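Side-chain contacts in probable glutamine synthetase (Pseudomonas aeruginosa, PDB 4HPP), which belongs to the glutamine synthetase family, assembles from six chains, and binds magnesium and glutamic acid in its catalytic domain: residues G157-P160 with G161-S165; L178-G182 with Q183-E187. All blocks are in the same frame, centred on the assembly; numbering follows the deposited sequence.

Contact 1: residues G157-P160 with G161-S165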
loop_
_atom_site.group_PDB
_atom_site.type_symbol
_atom_site.label_atom_id
_atom_site.label_comp_id
_atom_site.label_asym_id
_atom_site.label_seq_id
_atom_site.Cartn_x
_atom_site.Cartn_y
_atom_site.Cartn_z
ATOM N N GLY A 157 7.858 8.814 20.291
ATOM C CA GLY A 157 6.910 7.702 20.164
ATOM C C GLY A 157 7.214 6.592 21.181
ATOM O O GLY A 157 7.417 6.887 22.356
ATOM N N GLN A 158 7.332 5.360 20.682
ATOM C CA GLN A 158 7.656 4.147 21.513
ATOM C C GLN A 158 9.176 3.923 21.799
ATOM O O GLN A 158 9.561 2.945 22.490
ATOM C CB GLN A 158 7.026 2.842 20.907
ATOM C CG GLN A 158 5.496 2.834 20.839
ATOM C CD GLN A 158 4.871 2.271 19.549
ATOM O OE1 GLN A 158 5.355 1.299 18.958
ATOM N NE2 GLN A 158 3.754 2.872 19.132
ATOM N N PHE A 159 10.013 4.804 21.256
ATOM C CA PHE A 159 11.475 4.633 21.327
ATOM C C PHE A 159 11.975 4.740 22.756
ATOM O O PHE A 159 12.623 3.812 23.233
ATOM C CB PHE A 159 12.259 5.617 20.405
ATOM C CG PHE A 159 13.750 5.518 20.573
ATOM C CD1 PHE A 159 14.453 4.468 19.968
ATOM C CD2 PHE A 159 14.432 6.429 21.376
ATOM C CE1 PHE A 159 15.801 4.330 20.166
ATOM C CE2 PHE A 159 15.769 6.293 21.586
ATOM C CZ PHE A 159 16.459 5.243 20.978
ATOM N N PRO A 160 11.650 5.823 23.484
ATOM C CA PRO A 160 12.195 5.838 24.870
ATOM C C PRO A 160 11.754 4.618 25.712
ATOM O O PRO A 160 12.618 4.007 26.377
ATOM C CB PRO A 160 11.601 7.109 25.469
ATOM C CG PRO A 160 11.057 7.884 24.288
ATOM C CD PRO A 160 10.587 6.820 23.342
ATOM N N GLY A 161 10.448 4.272 25.680
ATOM C CA GLY A 161 9.938 3.061 26.392
ATOM C C GLY A 161 10.698 1.807 25.981
ATOM O O GLY A 161 11.111 1.015 26.820
ATOM N N TRP A 162 10.981 1.660 24.692
ATOM C CA TRP A 162 11.708 0.467 24.199
ATOM C C TRP A 162 13.167 0.575 24.431
ATOM O O TRP A 162 13.875 -0.418 24.496
ATOM C CB TRP A 162 11.473 0.210 22.729
ATOM C CG TRP A 162 10.321 -0.709 22.525
ATOM C CD1 TRP A 162 9.122 -0.419 21.901
ATOM C CD2 TRP A 162 10.206 -2.115 22.944
ATOM N NE1 TRP A 162 8.292 -1.511 21.891
ATOM C CE2 TRP A 162 8.880 -2.564 22.515
ATOM C CE3 TRP A 162 11.032 -3.011 23.634
ATOM C CZ2 TRP A 162 8.403 -3.864 22.795
ATOM C CZ3 TRP A 162 10.557 -4.304 23.880
ATOM C CH2 TRP A 162 9.270 -4.714 23.474
ATOM N N LEU A 163 13.648 1.791 24.596
ATOM C CA LEU A 163 15.057 1.941 24.826
ATOM C C LEU A 163 15.382 1.518 26.241
ATOM O O LEU A 163 16.221 0.658 26.471
ATOM C CB LEU A 163 15.540 3.390 24.507
ATOM C CG LEU A 163 17.015 3.559 24.790
ATOM C CD1 LEU A 163 17.793 2.513 24.025
ATOM C CD2 LEU A 163 17.507 4.934 24.425
ATOM N N VAL A 164 14.759 2.154 27.198
ATOM C CA VAL A 164 14.880 1.752 28.613
ATOM C C VAL A 164 14.658 0.253 28.825
ATOM O O VAL A 164 15.404 -0.418 29.543
ATOM C CB VAL A 164 14.003 2.660 29.524
ATOM C CG1 VAL A 164 14.046 2.204 30.959
ATOM C CG2 VAL A 164 14.559 4.076 29.437
ATOM N N SER A 165 13.722 -0.321 28.116
ATOM C CA SER A 165 13.479 -1.747 28.341
ATOM C C SER A 165 14.627 -2.560 27.793
ATOM O O SER A 165 15.189 -3.449 28.490
ATOM C CB SER A 165 12.149 -2.127 27.762
ATOM O OG SER A 165 12.175 -3.438 27.316
#
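F159 and L163 make the tight half of this first turn of helix 159-169. They lie side by side, one helical turn apart and pointing the same way: L163 CB sits over one face of the phenyl ring, 4.2 Å from its centroid, a CH-pi contact, while L163 CD2 packs on F159 CE2 at 3.6 Å. The F159 ring gets there because its CG is anti to the backbone N (chi1 175°); in L163 the same choice at CG (chi1 178°) carries CD2 onto the ring. V212 and T209 of helix 196-216, and F134 of strand 124-137, close round this pair.

The other flank is looser. Between the side chains, Q158 offers only CB, 4.0 Å from W162 CD1, while the backbone O of Q158 lies at the indole edge, near the ring plane. Q158 is partly exposed, and A85 and P6 of the second subunit pack on Q158 and W162.

The backbone opens the helix: W162 N donates to Q158 O at 2.9 Å, and V164 N to P160 O at 2.9 Å. P160 has no N-H to give, which costs little in a first turn, whose N-H groups have no carbonyl of the same helix to bond. The chemistry is that of a helix start with an apolar, aromatic inner flank and a subunit-facing outer one.

Contact 2: residues L178-G182 with Q183-E187. With MG (magnesium ion), chain B; GLU (glutamic acid), chain D.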
loop_
_atom_site.group_PDB
_atom_site.type_symbol
_atom_site.label_atom_id
_atom_site.label_comp_id
_atom_site.label_asym_id
_atom_site.label_seq_id
_atom_site.Cartn_x
_atom_site.Cartn_y
_atom_site.Cartn_z
ATOM N N LEU A 178 15.803 11.456 28.782
ATOM C CA LEU A 178 15.315 12.840 28.698
ATOM C C LEU A 178 15.621 13.453 27.334
ATOM O O LEU A 178 16.678 13.177 26.773
ATOM C CB LEU A 178 15.954 13.659 29.836
ATOM C CG LEU A 178 17.478 13.644 30.059
ATOM C CD1 LEU A 178 18.119 14.955 29.601
ATOM C CD2 LEU A 178 17.851 13.383 31.515
ATOM N N PRO A 179 14.721 14.287 26.795
ATOM C CA PRO A 179 15.146 15.120 25.613
ATOM C C PRO A 179 16.141 16.150 26.098
ATOM O O PRO A 179 16.010 16.626 27.231
ATOM C CB PRO A 179 13.886 15.853 25.203
ATOM C CG PRO A 179 13.081 15.912 26.486
ATOM C CD PRO A 179 13.391 14.677 27.309
ATOM N N GLU A 180 17.174 16.437 25.300
ATOM C CA GLU A 180 18.228 17.382 25.698
ATOM C C GLU A 180 18.130 18.717 24.899
ATOM O O GLU A 180 17.115 19.020 24.239
ATOM C CB GLU A 180 19.606 16.749 25.465
ATOM C CG GLU A 180 20.315 16.276 26.717
ATOM C CD GLU A 180 20.989 17.381 27.499
ATOM O OE1 GLU A 180 21.573 17.083 28.557
ATOM O OE2 GLU A 180 20.957 18.545 27.064
ATOM N N TYR A 181 19.219 19.481 24.905
ATOM C CA TYR A 181 19.168 20.869 24.425
ATOM C C TYR A 181 18.997 20.941 22.899
ATOM O O TYR A 181 18.169 21.696 22.423
ATOM C CB TYR A 181 20.319 21.758 25.051
ATOM C CG TYR A 181 20.287 23.196 24.651
ATOM C CD1 TYR A 181 19.111 23.954 24.778
ATOM C CD2 TYR A 181 21.427 23.818 24.121
ATOM C CE1 TYR A 181 19.054 25.279 24.377
ATOM C CE2 TYR A 181 21.395 25.146 23.705
ATOM C CZ TYR A 181 20.216 25.868 23.825
ATOM O OH TYR A 181 20.197 27.179 23.423
ATOM N N GLY A 182 19.692 20.085 22.144
ATOM C CA GLY A 182 19.598 20.199 20.694
ATOM C C GLY A 182 18.418 19.538 20.075
ATOM O O GLY A 182 17.750 18.650 20.687
ATOM N N GLN A 183 18.166 19.897 18.832
ATOM C CA GLN A 183 17.043 19.307 18.142
ATOM C C GLN A 183 17.276 17.804 17.913
ATOM O O GLN A 183 18.349 17.391 17.389
ATOM C CB GLN A 183 16.888 20.009 16.830
ATOM C CG GLN A 183 16.797 21.517 16.954
ATOM C CD GLN A 183 16.135 22.071 15.729
ATOM O OE1 GLN A 183 16.354 21.570 14.612
ATOM N NE2 GLN A 183 15.270 23.056 15.922
ATOM N N ARG A 184 16.299 16.977 18.308
ATOM C CA ARG A 184 16.436 15.487 18.232
ATOM C C ARG A 184 17.501 14.963 19.201
ATOM O O ARG A 184 17.973 13.822 19.053
ATOM C CB ARG A 184 16.788 15.059 16.795
ATOM C CG ARG A 184 16.030 15.812 15.702
ATOM C CD ARG A 184 14.574 15.362 15.726
ATOM N NE ARG A 184 13.773 15.841 14.613
ATOM C CZ ARG A 184 12.444 15.691 14.529
ATOM N NH1 ARG A 184 11.776 15.047 15.508
ATOM N NH2 ARG A 184 11.778 16.200 13.465
ATOM N N GLN A 185 17.953 15.792 20.160
ATOM C CA GLN A 185 18.891 15.274 21.093
ATOM C C GLN A 185 18.175 14.619 22.288
ATOM O O GLN A 185 17.211 15.206 22.858
ATOM C CB GLN A 185 19.800 16.363 21.572
ATOM C CG GLN A 185 21.050 15.808 22.221
ATOM C CD GLN A 185 21.997 16.862 22.747
ATOM O OE1 GLN A 185 21.579 17.951 23.178
ATOM N NE2 GLN A 185 23.291 16.529 22.757
ATOM N N TYR A 186 18.672 13.434 22.658
ATOM C CA TYR A 186 18.252 12.716 23.875
ATOM C C TYR A 186 19.440 12.255 24.714
ATOM O O TYR A 186 20.564 12.206 24.248
ATOM C CB TYR A 186 17.402 11.515 23.517
ATOM C CG TYR A 186 16.188 11.976 22.757
ATOM C CD1 TYR A 186 15.013 12.292 23.450
ATOM C CD2 TYR A 186 16.238 12.203 21.355
ATOM C CE1 TYR A 186 13.911 12.756 22.809
ATOM C CE2 TYR A 186 15.109 12.652 20.699
ATOM C CZ TYR A 186 13.949 12.930 21.442
ATOM O OH TYR A 186 12.796 13.396 20.857
ATOM N N GLU A 187 19.173 11.987 25.983
ATOM C CA GLU A 187 20.176 11.493 26.891
ATOM C C GLU A 187 19.604 10.345 27.717
ATOM O O GLU A 187 18.491 10.413 28.249
ATOM C CB GLU A 187 20.674 12.601 27.794
ATOM C CG GLU A 187 21.913 12.201 28.601
ATOM C CD GLU A 187 22.349 13.244 29.641
ATOM O OE1 GLU A 187 23.304 12.985 30.403
ATOM O OE2 GLU A 187 21.767 14.333 29.696
HETATM MG MG MG B . 23.344 16.286 29.463
HETATM N N GLU D . 25.801 18.657 25.213
HETATM C CA GLU D . 26.868 19.093 26.201
HETATM C C GLU D . 28.280 18.505 25.975
HETATM O O GLU D . 28.779 18.442 24.858
HETATM C CB GLU D . 26.422 18.784 27.624
HETATM C CG GLU D . 25.286 19.650 28.098
HETATM C CD GLU D . 24.733 19.181 29.402
HETATM O OE1 GLU D . 24.888 19.935 30.375
HETATM O OE2 GLU D . 24.164 18.064 29.458
HETATM O OXT GLU D . 28.968 18.060 26.901
HETATM O O HOH W 1 23.112 19.445 25.007
#
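L178 and E187 form an antiparallel hydrogen-bonded pair, P179 and Y186 the non-hydrogen-bonded pair beside it, and the hairpin then turns through a type II beta turn from G182 to Q185, closed by Q185 N to G182 O.

The side chains of E180 and E187 converge on the magnesium ion. E180 OE1 binds it at 2.1 Å and E187 OE2 at 2.5 Å; the two carboxylate planes are 35° apart, and the metal bridges oxygens that lie only 3.0 Å from each other, E180 OE1 and E187 OE2, which would otherwise probably repel. E187 arrives as an extended chain with CG anti to its own N (chi1 -170°), whereas E180 bends at chi2. The glutamic acid also binds the ion, and E133 is the third protein ligand of the site. The second oxygen, E180 OE2, takes Y181 N on its anti lone pair and accepts a hydrogen bond from a water; that water also donates to Q185 OE1 and accepts from the amino N of the glutamic acid.

Q185 runs alongside E180, its OE1 3.0 Å from G182 N in an almost straight bond, and its NE2 is held by N233 OD1 and T232 O. On the sheet face of P179 and Y186, P179 CB touches Y186 CE1 at 3.9 Å.

Around the hairpin, strand 124-137 backs Y186 through F134 and L136, helix 150-155 lies against P179, and the second subunit receives Y181 OH at D52 O.

Overall arrangement
Following the chain from the N terminus, contact 1 comes first, where the chain leaves helix 150-155 and enters helix 159-169; it spans a helical turn. Contact 2 follows in series, after that helix, beginning at the end of strand 174-179, and closes the hairpin between strands 174-179 and 185-194. Neither nests in the other nor crosses it: their centres are 14 Å apart and their nearest atoms about 6 Å. F177, on strand 174-179, links them, packing on P160 and L163 from contact 1 and meeting the Y186 ring of contact 2. Both also touch the second subunit, so this side of the catalytic domain ties helix, hairpin and subunit interface together.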